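Local coordinates for protein cytochrome B5 (Hadesarchaea archaeon YNP_N21, PDB 6NZX) that binds a heme in a cytochrome b5-like domain and probably carries electrons through the heme iron, at residues A[60-63]-A[64-68]; A[46-49]-A[50-53]. All blocks are in the same frame, centred on the assembly; numbering follows the deposited sequence.

Contact 1: residues A[60-63]-A[64-68]; sequences APHT and AELLE. With HEM (protoporphyrin IX containing Fe), chain B.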
ATOM      1  N   ALA A  60       9.313  -4.170 -10.038  1.00 38.34           N
ATOM      2  CA  ALA A  60      10.017  -3.265  -9.110  1.00 36.84           C
ATOM      3  C   ALA A  60      11.507  -3.591  -9.095  1.00 34.69           C
ATOM      4  O   ALA A  60      11.863  -4.747  -9.293  1.00 30.14           O
ATOM      5  CB  ALA A  60       9.442  -3.391  -7.717  1.00 36.94           C
ATOM      6  N   PRO A  61      12.395  -2.617  -8.768  1.00 33.72           N
ATOM      7  CA  PRO A  61      13.829  -2.873  -8.578  1.00 36.54           C
ATOM      8  C   PRO A  61      14.167  -3.408  -7.178  1.00 37.24           C
ATOM      9  O   PRO A  61      15.261  -3.185  -6.657  1.00 42.77           O
ATOM     10  CB  PRO A  61      14.442  -1.472  -8.739  1.00 34.94           C
ATOM     11  CG  PRO A  61      13.391  -0.566  -8.121  1.00 34.71           C
ATOM     12  CD  PRO A  61      12.067  -1.204  -8.518  1.00 35.20           C
ATOM     13  N   HIS A  62      13.197  -4.086  -6.566  1.00 39.50           N
ATOM     14  CA  HIS A  62      13.267  -4.539  -5.195  1.00 35.81           C
ATOM     15  C   HIS A  62      12.231  -5.650  -5.025  1.00 33.72           C
ATOM     16  O   HIS A  62      11.496  -5.956  -5.975  1.00 33.81           O
ATOM     17  CB  HIS A  62      13.055  -3.359  -4.228  1.00 35.44           C
ATOM     18  CG  HIS A  62      11.685  -2.756  -4.243  1.00 36.85           C
ATOM     19  ND1 HIS A  62      10.576  -3.413  -3.738  1.00 35.76           N
ATOM     20  CD2 HIS A  62      11.249  -1.539  -4.654  1.00 34.87           C
ATOM     21  CE1 HIS A  62       9.516  -2.626  -3.849  1.00 31.91           C
ATOM     22  NE2 HIS A  62       9.900  -1.454  -4.387  1.00 32.27           N
ATOM     23  N   THR A  63      12.184  -6.246  -3.830  1.00 32.37           N
ATOM     24  CA  THR A  63      11.162  -7.267  -3.508  1.00 33.78           C
ATOM     25  C   THR A  63      10.299  -6.754  -2.343  1.00 33.18           C
ATOM     26  O   THR A  63      10.500  -5.636  -1.826  1.00 29.61           O
ATOM     27  CB  THR A  63      11.810  -8.649  -3.306  1.00 34.72           C
ATOM     28  OG1 THR A  63      12.750  -8.597  -2.233  1.00 32.21           O
ATOM     29  CG2 THR A  63      12.499  -9.148  -4.556  1.00 33.26           C
ATOM     30  N   ALA A  64       9.320  -7.573  -1.947  1.00 34.99           N
ATOM     31  CA  ALA A  64       8.295  -7.201  -0.979  1.00 33.34           C
ATOM     32  C   ALA A  64       8.851  -7.128   0.447  1.00 32.79           C
ATOM     33  O   ALA A  64       8.153  -6.647   1.333  1.00 32.18           O
ATOM     34  CB  ALA A  64       7.155  -8.181  -1.066  1.00 36.94           C
ATOM     35  N   GLU A  65      10.096  -7.583   0.650  1.00 34.83           N
ATOM     36  CA  GLU A  65      10.812  -7.526   1.944  1.00 37.65           C
ATOM     37  C   GLU A  65      10.700  -6.129   2.575  1.00 35.10           C
ATOM     38  O   GLU A  65      10.612  -6.005   3.813  1.00 33.43           O
ATOM     39  CB  GLU A  65      12.290  -7.926   1.807  1.00 41.68           C
ATOM     40  CG  GLU A  65      12.993  -7.379   0.567  1.00 48.13           C
ATOM     41  CD  GLU A  65      14.515  -7.462   0.549  1.00 52.58           C
ATOM     42  OE1 GLU A  65      15.051  -8.597   0.556  1.00 59.38           O
ATOM     43  OE2 GLU A  65      15.169  -6.390   0.521  1.00 49.87           O
ATOM     44  N   LEU A  66      10.704  -5.086   1.736  1.00 31.12           N
ATOM     45  CA  LEU A  66      10.759  -3.698   2.203  1.00 30.77           C
ATOM     46  C   LEU A  66       9.447  -3.296   2.911  1.00 27.41           C
ATOM     47  O   LEU A  66       9.441  -2.369   3.694  1.00 28.34           O
ATOM     48  CB  LEU A  66      11.063  -2.782   1.008  1.00 31.91           C
ATOM     49  CG  LEU A  66      12.400  -3.005   0.291  1.00 34.71           C
ATOM     50  CD1 LEU A  66      12.611  -1.967  -0.808  1.00 33.81           C
ATOM     51  CD2 LEU A  66      13.577  -2.975   1.265  1.00 34.53           C
ATOM     52  N   LEU A  67       8.343  -4.004   2.649  1.00 26.11           N
ATOM     53  CA  LEU A  67       7.057  -3.787   3.369  1.00 24.43           C
ATOM     54  C   LEU A  67       7.179  -4.084   4.873  1.00 25.23           C
ATOM     55  O   LEU A  67       6.330  -3.646   5.657  1.00 27.31           O
ATOM     56  CB  LEU A  67       5.984  -4.670   2.723  1.00 23.63           C
ATOM     57  CG  LEU A  67       5.428  -4.118   1.412  1.00 22.36           C
ATOM     58  CD1 LEU A  67       4.657  -5.167   0.615  1.00 22.95           C
ATOM     59  CD2 LEU A  67       4.557  -2.922   1.676  1.00 21.20           C
ATOM     60  N   GLU A  68       8.215  -4.825   5.287  1.00 24.81           N
ATOM     61  CA  GLU A  68       8.317  -5.327   6.662  1.00 27.83           C
ATOM     62  C   GLU A  68       8.541  -4.203   7.675  1.00 27.63           C
ATOM     63  O   GLU A  68       8.190  -4.347   8.847  1.00 30.04           O
ATOM     64  CB  GLU A  68       9.475  -6.313   6.807  1.00 31.55           C
ATOM     65  CG  GLU A  68       9.425  -7.074   8.117  1.00 34.90           C
ATOM     66  CD  GLU A  68      10.524  -8.110   8.270  1.00 37.47           C
ATOM     67  OE1 GLU A  68      11.689  -7.782   7.957  1.00 37.16           O
ATOM     68  OE2 GLU A  68      10.204  -9.234   8.682  1.00 41.71           O
TER
HETATM   69  CHA HEM B 101      11.053   1.290  -1.930  1.00 29.58           C
HETATM   70  CHB HEM B 101      10.830   1.675  -6.849  1.00 29.56           C
HETATM   71  CHC HEM B 101       6.754  -1.035  -6.810  1.00 28.61           C
HETATM   72  CHD HEM B 101       6.844  -1.098  -1.942  1.00 27.26           C
HETATM   73  C1A HEM B 101      11.379   1.589  -3.321  1.00 31.66           C
HETATM   74  C2A HEM B 101      12.604   2.342  -3.633  1.00 35.27           C
HETATM   75  C3A HEM B 101      12.510   2.438  -5.113  1.00 32.96           C
HETATM   76  C4A HEM B 101      11.323   1.772  -5.450  1.00 28.50           C
HETATM   77  CMA HEM B 101      13.515   3.127  -6.008  1.00 32.28           C
HETATM   78  CAA HEM B 101      13.656   2.833  -2.653  1.00 40.54           C
HETATM   79  CBA HEM B 101      14.593   1.672  -2.240  1.00 48.27           C
HETATM   80  CGA HEM B 101      14.772   1.501  -0.725  1.00 57.24           C
HETATM   81  O1A HEM B 101      14.925   0.342  -0.267  1.00 59.59           O
HETATM   82  O2A HEM B 101      14.779   2.501   0.041  1.00 63.08           O
HETATM   83  C1B HEM B 101       9.621   0.983  -7.331  1.00 27.84           C
HETATM   84  C2B HEM B 101       9.284   0.892  -8.686  1.00 29.05           C
HETATM   85  C3B HEM B 101       8.059   0.062  -8.706  1.00 28.89           C
HETATM   86  C4B HEM B 101       7.882  -0.224  -7.278  1.00 28.67           C
HETATM   87  CMB HEM B 101       9.966   1.484  -9.897  1.00 28.65           C
HETATM   88  CAB HEM B 101       7.103  -0.368  -9.816  1.00 31.33           C
HETATM   89  CBB HEM B 101       7.676  -1.416 -10.758  1.00 30.11           C
HETATM   90  C1C HEM B 101       6.404  -1.357  -5.438  1.00 26.37           C
HETATM   91  C2C HEM B 101       5.261  -2.084  -5.172  1.00 26.45           C
HETATM   92  C3C HEM B 101       5.231  -2.095  -3.693  1.00 27.17           C
HETATM   93  C4C HEM B 101       6.441  -1.351  -3.322  1.00 25.64           C
HETATM   94  CMC HEM B 101       4.341  -2.645  -6.216  1.00 27.19           C
HETATM   95  CAC HEM B 101       4.320  -2.754  -2.712  1.00 27.12           C
HETATM   96  CBC HEM B 101       3.432  -3.663  -3.056  1.00 27.81           C
HETATM   97  C1D HEM B 101       8.044  -0.402  -1.474  1.00 27.93           C
HETATM   98  C2D HEM B 101       8.318  -0.265  -0.116  1.00 29.60           C
HETATM   99  C3D HEM B 101       9.597   0.439  -0.088  1.00 28.78           C
HETATM  100  C4D HEM B 101       9.854   0.617  -1.452  1.00 29.13           C
HETATM  101  CMD HEM B 101       7.516  -0.762   1.056  1.00 30.77           C
HETATM  102  CAD HEM B 101      10.404   0.875   1.128  1.00 28.96           C
HETATM  103  CBD HEM B 101       9.917   2.277   1.522  1.00 28.50           C
HETATM  104  CGD HEM B 101      10.715   2.895   2.646  1.00 26.97           C
HETATM  105  O1D HEM B 101      10.422   4.045   3.041  1.00 24.73           O
HETATM  106  O2D HEM B 101      11.652   2.254   3.167  1.00 28.52           O
HETATM  107  NA  HEM B 101      10.632   1.288  -4.390  1.00 29.17           N
HETATM  108  NB  HEM B 101       8.804   0.316  -6.483  1.00 28.34           N
HETATM  109  NC  HEM B 101       7.099  -0.905  -4.403  1.00 26.95           N
HETATM  110  ND  HEM B 101       8.947   0.121  -2.306  1.00 27.62           N
HETATM  111 FE   HEM B 101       8.869   0.185  -4.401  0.84 24.51          FE
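H62 and L66 pack against each other four residues apart, where the loop that delivers an axial heme ligand runs into the 3-10 turn 64-67. CD1 of L66 sits over one face of the imidazole, 4.0 Å from the ring centroid, in a CH-pi contact displaced toward the rim; CB of A60 covers the centre of the opposite face. H62 CG lies between its own backbone N and carbonyl carbon (chi1 67°), which drops the ring toward the porphyrin, and NE2 binds the heme iron at 1.9 Å. At the other nitrogen, ND1 donates to T63 O at 2.9 Å, from above the carbonyl plane. Metal and carbonyl together fix the ring's rotation and probably make the imidazole a stronger electron donor to the iron. L66 CD1 also reaches heme propionate atom O1A at 3.3 Å; an alanine here would probably lose the CH-pi contact on that ring face and the touch on the propionate, opening a gap between imidazole and propionate. Farther out, T63 OG1 abuts E65 CG at 3.1 Å. H43 binds the same iron, while A64 leans on Y25 and L67 on V23 and Y25, seating the turn against strand 22-25.

Contact 2: residues A[46-49]-A[50-53]; sequences LHDA and GQDL. With HEM (protoporphyrin IX containing Fe), chain B.
Strand 47-48, half of a two-stranded antiparallel hairpin with 42-43, forms part of the heme crevice, and the chain leaving it folds back so that L53 meets H47 and D48. CD1 of L53 lies 4.2 Å from H47 CB and 3.5 Å from D48 O, a carbonyl oxygen buried here with no polar partner in the model. Alongside D48, the extended side chain of Q51 brings OE1 to 3.8 Å from D48 CB. A water ties the pair together: it donates to Q51 OE1 at 2.6 Å and accepts from D48 N at 3.1 Å, joining side chain to strand backbone. The turn passes through G50 at a positive phi of 87°, and backbone bonds of A49 to G41, G50 to Y22, and Q51 and L53 to A24 hold its course. With chi1 at -45°, H47 CG swings away from its carbonyl carbon, and the ring is carried out to the porphyrin rim. H47 NE2 is modelled in a covalent bond to heme CAB at 1.3 Å, short for a single carbon-nitrogen bond, so the exact length is doubtful. Heme CHC lies over one ring face near the rim, while L46 CB lies over the centre of the opposite face; L53 CB meets heme CBC at 3.6 Å. Packing of this kind around the porphyrin edge belongs to the cytochrome b5 heme pocket, but the histidine link recalls the histidine-to-vinyl bond of some cyanobacterial hemoglobins.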
ATOM      1  N   LEU A  46       4.741   4.756 -11.362  1.00 27.32           N
ATOM      2  CA  LEU A  46       4.042   3.603 -11.910  1.00 28.19           C
ATOM      3  C   LEU A  46       2.933   3.092 -10.974  1.00 30.08           C
ATOM      4  O   LEU A  46       2.031   2.394 -11.439  1.00 29.49           O
ATOM      5  CB  LEU A  46       5.080   2.503 -12.150  1.00 30.72           C
ATOM      6  CG  LEU A  46       6.045   2.731 -13.314  1.00 31.78           C
ATOM      7  CD1 LEU A  46       6.881   1.484 -13.551  1.00 32.43           C
ATOM      8  CD2 LEU A  46       5.284   3.092 -14.583  1.00 34.09           C
ATOM      9  N   HIS A  47       3.019   3.414  -9.671  1.00 29.44           N
ATOM     10  CA  HIS A  47       2.242   2.730  -8.629  1.00 29.13           C
ATOM     11  C   HIS A  47       1.405   3.729  -7.811  1.00 28.49           C
ATOM     12  O   HIS A  47       1.837   4.851  -7.494  1.00 25.84           O
ATOM     13  CB  HIS A  47       3.164   1.878  -7.739  1.00 28.34           C
ATOM     14  CG  HIS A  47       4.159   1.069  -8.510  1.00 29.44           C
ATOM     15  ND1 HIS A  47       3.783  -0.017  -9.269  1.00 31.39           N
ATOM     16  CD2 HIS A  47       5.493   1.205  -8.667  1.00 28.58           C
ATOM     17  CE1 HIS A  47       4.842  -0.539  -9.850  1.00 31.24           C
ATOM     18  NE2 HIS A  47       5.929   0.194  -9.490  1.00 30.68           N
ATOM     19  N   ASP A  48       0.194   3.281  -7.462  1.00 28.42           N
ATOM     20  CA  ASP A  48      -0.754   4.053  -6.685  1.00 29.08           C
ATOM     21  C   ASP A  48      -0.973   3.352  -5.345  1.00 27.39           C
ATOM     22  O   ASP A  48      -1.096   2.123  -5.291  1.00 26.48           O
ATOM     23  CB  ASP A  48      -2.047   4.241  -7.471  1.00 32.64           C
ATOM     24  CG  ASP A  48      -1.833   5.053  -8.737  1.00 36.20           C
ATOM     25  OD1 ASP A  48      -2.142   4.535  -9.840  1.00 35.89           O
ATOM     26  OD2 ASP A  48      -1.319   6.181  -8.610  1.00 41.43           O
ATOM     27  N   ALA A  49      -0.968   4.147  -4.271  1.00 26.48           N
ATOM     28  CA  ALA A  49      -1.380   3.688  -2.963  1.00 24.35           C
ATOM     29  C   ALA A  49      -2.861   3.336  -3.047  1.00 23.49           C
ATOM     30  O   ALA A  49      -3.548   3.771  -3.976  1.00 20.45           O
ATOM     31  CB  ALA A  49      -1.100   4.728  -1.910  1.00 24.28           C
ATOM     32  N   GLY A  50      -3.316   2.493  -2.117  1.00 20.16           N
ATOM     33  CA  GLY A  50      -4.708   2.163  -2.013  1.00 20.49           C
ATOM     34  C   GLY A  50      -5.093   1.003  -2.899  1.00 19.11           C
ATOM     35  O   GLY A  50      -6.267   0.827  -3.192  1.00 20.01           O
ATOM     36  N   GLN A  51      -4.102   0.196  -3.312  1.00 20.11           N
ATOM     37  CA  GLN A  51      -4.330  -0.908  -4.213  1.00 20.23           C
ATOM     38  C   GLN A  51      -3.595  -2.157  -3.727  1.00 18.90           C
ATOM     39  O   GLN A  51      -2.621  -2.105  -2.974  1.00 18.35           O
ATOM     40  CB  GLN A  51      -3.883  -0.566  -5.636  1.00 22.72           C
ATOM     41  CG  GLN A  51      -4.756   0.482  -6.311  1.00 23.13           C
ATOM     42  CD  GLN A  51      -4.214   0.874  -7.662  1.00 24.04           C
ATOM     43  OE1 GLN A  51      -3.075   0.572  -8.007  1.00 23.87           O
ATOM     44  NE2 GLN A  51      -5.035   1.572  -8.430  1.00 27.10           N
ATOM     45  N   ASP A  52      -4.085  -3.302  -4.199  1.00 19.60           N
ATOM     46  CA  ASP A  52      -3.354  -4.533  -4.129  1.00 20.67           C
ATOM     47  C   ASP A  52      -2.326  -4.561  -5.274  1.00 22.61           C
ATOM     48  O   ASP A  52      -2.685  -4.637  -6.446  1.00 22.76           O
ATOM     49  CB  ASP A  52      -4.308  -5.716  -4.184  1.00 22.02           C
ATOM     50  CG  ASP A  52      -3.604  -7.058  -4.199  1.00 21.22           C
ATOM     51  OD1 ASP A  52      -4.254  -8.025  -4.532  1.00 23.94           O
ATOM     52  OD2 ASP A  52      -2.417  -7.100  -3.911  1.00 20.96           O
ATOM     53  N   LEU A  53      -1.048  -4.518  -4.905  1.00 22.08           N
ATOM     54  CA  LEU A  53       0.026  -4.410  -5.843  1.00 23.91           C
ATOM     55  C   LEU A  53       0.868  -5.694  -5.843  1.00 24.97           C
ATOM     56  O   LEU A  53       2.083  -5.672  -6.169  1.00 26.81           O
ATOM     57  CB  LEU A  53       0.839  -3.170  -5.457  1.00 25.11           C
ATOM     58  CG  LEU A  53       0.090  -1.833  -5.508  1.00 24.43           C
ATOM     59  CD1 LEU A  53       1.028  -0.686  -5.183  1.00 25.85           C
ATOM     60  CD2 LEU A  53      -0.548  -1.609  -6.866  1.00 24.82           C
TER
HETATM   61  CHA HEM B 101      11.053   1.290  -1.930  1.00 29.58           C
HETATM   62  CHB HEM B 101      10.830   1.675  -6.849  1.00 29.56           C
HETATM   63  CHC HEM B 101       6.754  -1.035  -6.810  1.00 28.61           C
HETATM   64  CHD HEM B 101       6.844  -1.098  -1.942  1.00 27.26           C
HETATM   65  C1A HEM B 101      11.379   1.589  -3.321  1.00 31.66           C
HETATM   66  C2A HEM B 101      12.604   2.342  -3.633  1.00 35.27           C
HETATM   67  C3A HEM B 101      12.510   2.438  -5.113  1.00 32.96           C
HETATM   68  C4A HEM B 101      11.323   1.772  -5.450  1.00 28.50           C
HETATM   69  CMA HEM B 101      13.515   3.127  -6.008  1.00 32.28           C
HETATM   70  CAA HEM B 101      13.656   2.833  -2.653  1.00 40.54           C
HETATM   71  CBA HEM B 101      14.593   1.672  -2.240  1.00 48.27           C
HETATM   72  CGA HEM B 101      14.772   1.501  -0.725  1.00 57.24           C
HETATM   73  O1A HEM B 101      14.925   0.342  -0.267  1.00 59.59           O
HETATM   74  O2A HEM B 101      14.779   2.501   0.041  1.00 63.08           O
HETATM   75  C1B HEM B 101       9.621   0.983  -7.331  1.00 27.84           C
HETATM   76  C2B HEM B 101       9.284   0.892  -8.686  1.00 29.05           C
HETATM   77  C3B HEM B 101       8.059   0.062  -8.706  1.00 28.89           C
HETATM   78  C4B HEM B 101       7.882  -0.224  -7.278  1.00 28.67           C
HETATM   79  CMB HEM B 101       9.966   1.484  -9.897  1.00 28.65           C
HETATM   80  CAB HEM B 101       7.103  -0.368  -9.816  1.00 31.33           C
HETATM   81  CBB HEM B 101       7.676  -1.416 -10.758  1.00 30.11           C
HETATM   82  C1C HEM B 101       6.404  -1.357  -5.438  1.00 26.37           C
HETATM   83  C2C HEM B 101       5.261  -2.084  -5.172  1.00 26.45           C
HETATM   84  C3C HEM B 101       5.231  -2.095  -3.693  1.00 27.17           C
HETATM   85  C4C HEM B 101       6.441  -1.351  -3.322  1.00 25.64           C
HETATM   86  CMC HEM B 101       4.341  -2.645  -6.216  1.00 27.19           C
HETATM   87  CAC HEM B 101       4.320  -2.754  -2.712  1.00 27.12           C
HETATM   88  CBC HEM B 101       3.432  -3.663  -3.056  1.00 27.81           C
HETATM   89  C1D HEM B 101       8.044  -0.402  -1.474  1.00 27.93           C
HETATM   90  C2D HEM B 101       8.318  -0.265  -0.116  1.00 29.60           C
HETATM   91  C3D HEM B 101       9.597   0.439  -0.088  1.00 28.78           C
HETATM   92  C4D HEM B 101       9.854   0.617  -1.452  1.00 29.13           C
HETATM   93  CMD HEM B 101       7.516  -0.762   1.056  1.00 30.77           C
HETATM   94  CAD HEM B 101      10.404   0.875   1.128  1.00 28.96           C
HETATM   95  CBD HEM B 101       9.917   2.277   1.522  1.00 28.50           C
HETATM   96  CGD HEM B 101      10.715   2.895   2.646  1.00 26.97           C
HETATM   97  O1D HEM B 101      10.422   4.045   3.041  1.00 24.73           O
HETATM   98  O2D HEM B 101      11.652   2.254   3.167  1.00 28.52           O
HETATM   99  NA  HEM B 101      10.632   1.288  -4.390  1.00 29.17           N
HETATM  100  NB  HEM B 101       8.804   0.316  -6.483  1.00 28.34           N
HETATM  101  NC  HEM B 101       7.099  -0.905  -4.403  1.00 26.95           N
HETATM  102  ND  HEM B 101       8.947   0.121  -2.306  1.00 27.62           N
HETATM  103 FE   HEM B 101       8.869   0.185  -4.401  0.84 24.51          FE
HETATM  104  O   HOH W   1      -0.819   0.942  -9.148  1.00 20.94           O

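In the fold
Along the chain, contact 2 (46-53) starts one residue before strand 47-48, and contact 1 (60-68) follows in the loop that leads to strand 72-76. Their centres are about 14 Å apart and their nearest atoms about 5 Å apart, without touching; the heme bridges them. Contact 1 supplies an axial ligand and covers one porphyrin face, whereas contact 2 holds the macrocycle by its rim, from the second strand of the hairpin whose first strand, 42-43, carries the other axial ligand, H43. Both also rest on strand 22-25, through side chains in one case and backbone bonds in the other. The iron is ligated by histidines, and the modelled covalent link would help retain the heme, consistent with a stable electron carrier.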